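Local coordinates for protein COG0778: Nitroreductase (Streptococcus pneumoniae, PDB 2B67) that binds flavin mononucleotide and, as a member of the nitroreductase family, probably uses it to pass electrons from a reduced nicotinamide cofactor to an acceptor, at residues K17-K22 with S73-T78; T85-R90 with A117-Y122. One frame throughout, in Å; residues are numbered along the deposited sequence. Where two conformers were deposited one is given.

Contact 1. Residues K17-K22 with S73-T78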
# COMPACT_ATOMS: atom_id res chain seq x y z
N LYS A 17 -4.61 -18.27 -7.00
CA LYS A 17 -4.88 -19.25 -5.96
C LYS A 17 -4.41 -20.66 -6.31
O LYS A 17 -4.26 -21.47 -5.43
CB LYS A 17 -6.35 -19.22 -5.61
CG LYS A 17 -6.70 -17.95 -4.82
CD LYS A 17 -8.18 -17.68 -4.69
CE LYS A 17 -8.36 -16.18 -4.47
NZ LYS A 17 -9.10 -15.91 -3.20
N HIS A 18 -4.14 -20.93 -7.59
CA HIS A 18 -3.68 -22.26 -7.98
C HIS A 18 -2.49 -22.08 -8.88
O HIS A 18 -2.52 -21.30 -9.83
CB HIS A 18 -4.80 -23.07 -8.65
CG HIS A 18 -6.00 -23.30 -7.77
ND1 HIS A 18 -7.18 -22.59 -7.93
CD2 HIS A 18 -6.18 -24.11 -6.70
CE1 HIS A 18 -8.04 -22.98 -7.00
NE2 HIS A 18 -7.46 -23.89 -6.25
N PHE A 19 -1.42 -22.80 -8.55
CA PHE A 19 -0.11 -22.62 -9.16
C PHE A 19 0.31 -23.90 -9.91
O PHE A 19 -0.03 -25.00 -9.50
CB PHE A 19 0.92 -22.32 -8.08
CG PHE A 19 0.61 -21.08 -7.25
CD1 PHE A 19 0.00 -21.19 -5.99
CD2 PHE A 19 0.91 -19.83 -7.74
CE1 PHE A 19 -0.30 -20.01 -5.21
CE2 PHE A 19 0.61 -18.64 -6.98
CZ PHE A 19 0.03 -18.76 -5.70
N THR A 20 1.07 -23.71 -10.98
CA THR A 20 1.69 -24.82 -11.69
C THR A 20 2.90 -25.25 -10.86
O THR A 20 3.20 -24.66 -9.81
CB THR A 20 2.13 -24.39 -13.11
OG1 THR A 20 3.29 -23.56 -13.02
CG2 THR A 20 1.01 -23.65 -13.82
N ASP A 21 3.60 -26.28 -11.35
CA ASP A 21 4.81 -26.78 -10.72
C ASP A 21 6.09 -26.12 -11.24
O ASP A 21 7.19 -26.52 -10.84
CB ASP A 21 4.89 -28.31 -10.90
CG ASP A 21 3.65 -28.99 -10.38
OD1 ASP A 21 3.42 -28.90 -9.15
OD2 ASP A 21 2.87 -29.57 -11.19
N LYS A 22 5.97 -25.13 -12.12
CA LYS A 22 7.13 -24.39 -12.60
C LYS A 22 7.88 -23.74 -11.43
O LYS A 22 7.27 -23.11 -10.54
CB LYS A 22 6.75 -23.31 -13.64
CG LYS A 22 7.98 -22.55 -14.20
CD LYS A 22 7.61 -21.54 -15.29
CE LYS A 22 8.82 -20.74 -15.71
NZ LYS A 22 8.41 -19.65 -16.67
N SER A 73 0.56 -24.00 1.08
CA SER A 73 1.21 -25.34 0.92
C SER A 73 1.71 -25.56 -0.49
O SER A 73 2.81 -26.11 -0.66
CB SER A 73 0.24 -26.49 1.23
OG SER A 73 -0.12 -26.50 2.58
N SER A 74 0.93 -25.15 -1.48
CA SER A 74 1.29 -25.39 -2.88
C SER A 74 2.27 -24.39 -3.45
O SER A 74 3.18 -24.80 -4.17
CB SER A 74 0.06 -25.44 -3.76
OG SER A 74 -0.72 -26.57 -3.43
N ALA A 75 2.07 -23.10 -3.16
CA ALA A 75 2.90 -22.06 -3.77
C ALA A 75 4.39 -22.38 -3.62
O ALA A 75 4.83 -22.71 -2.53
CB ALA A 75 2.57 -20.68 -3.21
N PRO A 76 5.16 -22.31 -4.73
CA PRO A 76 6.59 -22.66 -4.62
C PRO A 76 7.29 -21.73 -3.61
O PRO A 76 8.25 -22.13 -2.95
CB PRO A 76 7.11 -22.40 -6.04
CG PRO A 76 5.94 -22.37 -6.91
CD PRO A 76 4.77 -21.93 -6.11
N VAL A 77 6.78 -20.50 -3.49
CA VAL A 77 7.37 -19.50 -2.62
C VAL A 77 6.26 -18.75 -1.92
O VAL A 77 5.23 -18.48 -2.53
CB VAL A 77 8.23 -18.47 -3.44
CG1 VAL A 77 8.77 -17.33 -2.53
CG2 VAL A 77 9.35 -19.16 -4.14
N THR A 78 6.49 -18.39 -0.66
CA THR A 78 5.67 -17.45 0.08
C THR A 78 6.60 -16.42 0.71
O THR A 78 7.63 -16.75 1.28
CB THR A 78 4.80 -18.10 1.17
OG1 THR A 78 3.86 -18.99 0.57
CG2 THR A 78 4.01 -17.00 2.00
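The Phe19 ring is met obliquely, neither squarely on a face nor at an edge, by Ala75 CB and Pro76 CD. The closest approach is Phe19 CE1 to Ala75 CB at 3.6 Å, and Phe19 CD1 also lies 3.8 Å from Ala75 CA, so one flank of the ring follows the alanine from its methyl to its backbone. With chi1 at -59°, CG stands anti to the carbonyl carbon and the ring drops from the loop toward the turn at Ala75. Phe19 CB lies 4.3 Å from Pro76 CD. Further along, the proline ring meets the loop backbone, Pro76 CG lying 3.9 Å from Lys22 O. No hydrogen bond joins 17-22 to 73-78; between the two segments the side chains meet by apolar packing. The loop is shaped locally by an ST turn, in which Thr20 OG1 accepts from Lys22 N at 3.2 Å. Two residues before Phe19, Lys17 turns to the flavin mononucleotide pocket, where its NZ hydrogen-bonds the flavin O2. Ala75 is the first residue to leave helical geometry after helix 68-74, and Pro76 leads into strand 77-84. Phe19 and Ala75 both also touch Thr181 of strand 174-183, while backbone hydrogen bonds between His18 and Asp186 and between Thr20 and Tyr184 tie the loop to the chain just beyond that strand.

Contact 2. Residues T85-R90 with A117-Y122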
# COMPACT_ATOMS: atom_id res chain seq x y z
N THR A 85 8.49 -2.87 14.27
CA THR A 85 7.74 -2.21 15.30
C THR A 85 8.59 -1.25 16.14
O THR A 85 8.04 -0.47 16.90
CB THR A 85 7.04 -3.19 16.26
OG1 THR A 85 8.05 -3.91 16.99
CG2 THR A 85 6.14 -4.19 15.44
N ASP A 86 9.93 -1.33 16.01
CA ASP A 86 10.83 -0.41 16.69
C ASP A 86 11.25 0.68 15.70
O ASP A 86 12.30 0.60 15.02
CB ASP A 86 12.07 -1.13 17.27
CG ASP A 86 12.78 -0.29 18.39
OD1 ASP A 86 12.65 0.96 18.39
OD2 ASP A 86 13.44 -0.88 19.29
N LEU A 87 10.40 1.68 15.61
CA LEU A 87 10.55 2.70 14.61
C LEU A 87 11.78 3.58 14.87
O LEU A 87 12.40 4.08 13.93
CB LEU A 87 9.26 3.51 14.52
CG LEU A 87 8.05 2.91 13.77
CD1 LEU A 87 6.89 3.89 13.87
CD2 LEU A 87 8.39 2.64 12.28
N ALA A 88 12.12 3.78 16.15
CA ALA A 88 13.38 4.46 16.53
C ALA A 88 14.58 3.67 16.01
O ALA A 88 15.46 4.21 15.36
CB ALA A 88 13.48 4.65 18.08
N LYS A 89 14.64 2.38 16.30
CA LYS A 89 15.69 1.54 15.73
C LYS A 89 15.71 1.51 14.19
O LYS A 89 16.78 1.40 13.61
CB LYS A 89 15.59 0.13 16.26
CG LYS A 89 16.13 0.01 17.72
CD LYS A 89 16.33 -1.45 18.07
CE LYS A 89 16.41 -1.64 19.59
NZ LYS A 89 17.81 -1.46 20.04
N ARG A 90 14.54 1.60 13.55
CA ARG A 90 14.44 1.62 12.08
C ARG A 90 15.07 2.89 11.52
O ARG A 90 15.85 2.81 10.55
CB ARG A 90 12.98 1.44 11.63
CG ARG A 90 12.68 1.69 10.11
CD ARG A 90 13.48 0.78 9.13
NE ARG A 90 13.61 -0.60 9.56
CZ ARG A 90 13.86 -1.67 8.79
NH1 ARG A 90 13.97 -1.60 7.45
NH2 ARG A 90 13.99 -2.85 9.40
N ALA A 117 12.68 10.72 18.00
CA ALA A 117 12.03 11.53 19.03
C ALA A 117 10.57 11.76 18.64
O ALA A 117 9.68 11.68 19.49
CB ALA A 117 12.78 12.88 19.26
N GLU A 118 10.34 11.98 17.35
CA GLU A 118 8.98 12.03 16.78
C GLU A 118 8.18 10.76 16.97
O GLU A 118 7.02 10.82 17.33
CB GLU A 118 9.03 12.28 15.29
CG GLU A 118 8.84 13.70 14.96
CD GLU A 118 9.57 14.06 13.71
OE1 GLU A 118 9.15 13.58 12.63
OE2 GLU A 118 10.56 14.81 13.81
N PHE A 119 8.81 9.61 16.69
CA PHE A 119 8.17 8.31 16.79
C PHE A 119 7.78 7.99 18.23
O PHE A 119 6.75 7.36 18.48
CB PHE A 119 9.11 7.21 16.28
CG PHE A 119 9.22 7.12 14.77
CD1 PHE A 119 10.44 6.74 14.19
CD2 PHE A 119 8.14 7.40 13.94
CE1 PHE A 119 10.58 6.61 12.80
CE2 PHE A 119 8.25 7.30 12.54
CZ PHE A 119 9.49 6.90 11.96
N ALA A 120 8.62 8.41 19.17
CA ALA A 120 8.35 8.22 20.59
C ALA A 120 7.02 8.82 21.04
O ALA A 120 6.44 8.34 22.01
CB ALA A 120 9.50 8.79 21.44
N ARG A 121 6.55 9.87 20.36
CA ARG A 121 5.27 10.52 20.68
C ARG A 121 4.03 9.98 19.94
O ARG A 121 2.92 10.51 20.10
CB ARG A 121 5.36 12.03 20.44
CG ARG A 121 5.92 12.82 21.61
CD ARG A 121 6.18 14.25 21.17
NE ARG A 121 7.49 14.41 20.55
CZ ARG A 121 7.83 15.41 19.74
NH1 ARG A 121 6.93 16.35 19.41
NH2 ARG A 121 9.06 15.47 19.25
N TYR A 122 4.22 8.94 19.13
CA TYR A 122 3.08 8.26 18.48
C TYR A 122 2.26 7.43 19.47
O TYR A 122 2.79 6.64 20.22
CB TYR A 122 3.58 7.33 17.36
CG TYR A 122 4.01 8.01 16.08
CD1 TYR A 122 4.47 9.34 16.08
CD2 TYR A 122 3.98 7.32 14.85
CE1 TYR A 122 4.84 9.96 14.93
CE2 TYR A 122 4.38 7.95 13.67
CZ TYR A 122 4.81 9.26 13.72
OH TYR A 122 5.22 9.92 12.58
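Leu87 and Phe119 cross at about a right angle, the leucine lying over one face of the phenyl ring. Leu87 CB sits 3.7 Å from the ring centroid and 21° off its normal, a CH-pi contact displaced toward the CG-CD1 side of the ring. The branch continues across the same ring: Leu87 CD1 reaches Phe119 CD2 at 3.7 Å, while the leucine backbone flanks the other rim, its O lying 3.3 Å from Phe119 CD1. Both side chains place CG anti to the carbonyl carbon (chi1 -77° for Leu87 and -76° for Phe119), which sends each toward the other helix. These are two helix ends meeting, the first turn of 87-98 against the last turn of 105-120. The start of the first helix is defined by Asp86 at the N-cap, whose OD1 accepts from Lys89 N at 3.2 Å; the N-H points almost straight at the oxygen but comes from above the carboxylate plane. Near the other end, Tyr122 N bonds to Phe119 O, and the tyrosine ring turns back so that Phe119 CD2 stands 3.7 Å above one of its faces, with Tyr122 CE2 at the phenyl edge. Phe119 also makes edge-to-face pairs with His43, a residue of a flavin mononucleotide pocket, and with Tyr130 of helix 124-148. Leu87 also touches Tyr130 and Leu131 of that helix, and Arg90 NE forms a salt bridge with Asp84, its side chain also packing on Leu195 of the second subunit.

Contacts 1 and 2 lie on opposite sides of the chain's centre, their centres 37 Å apart. Strand 77-84 runs between them: contact 1 sits where it begins, contact 2 just past its end, where helix 87-98 starts. Both rely on a phenylalanine and have no hydrogen bond across their segments, yet they differ in burial. Contact 1 is partly buried, an irregular loop resting on a helix-to-strand turn, with its ring met obliquely; contact 2 is buried, joining two helix ends through a ring covered on one face. Each phenylalanine side chain is about 10 Å from a bound flavin mononucleotide. The second subunit reaches contact 2 at Arg90, beside the packed pair, whereas none touches contact 1.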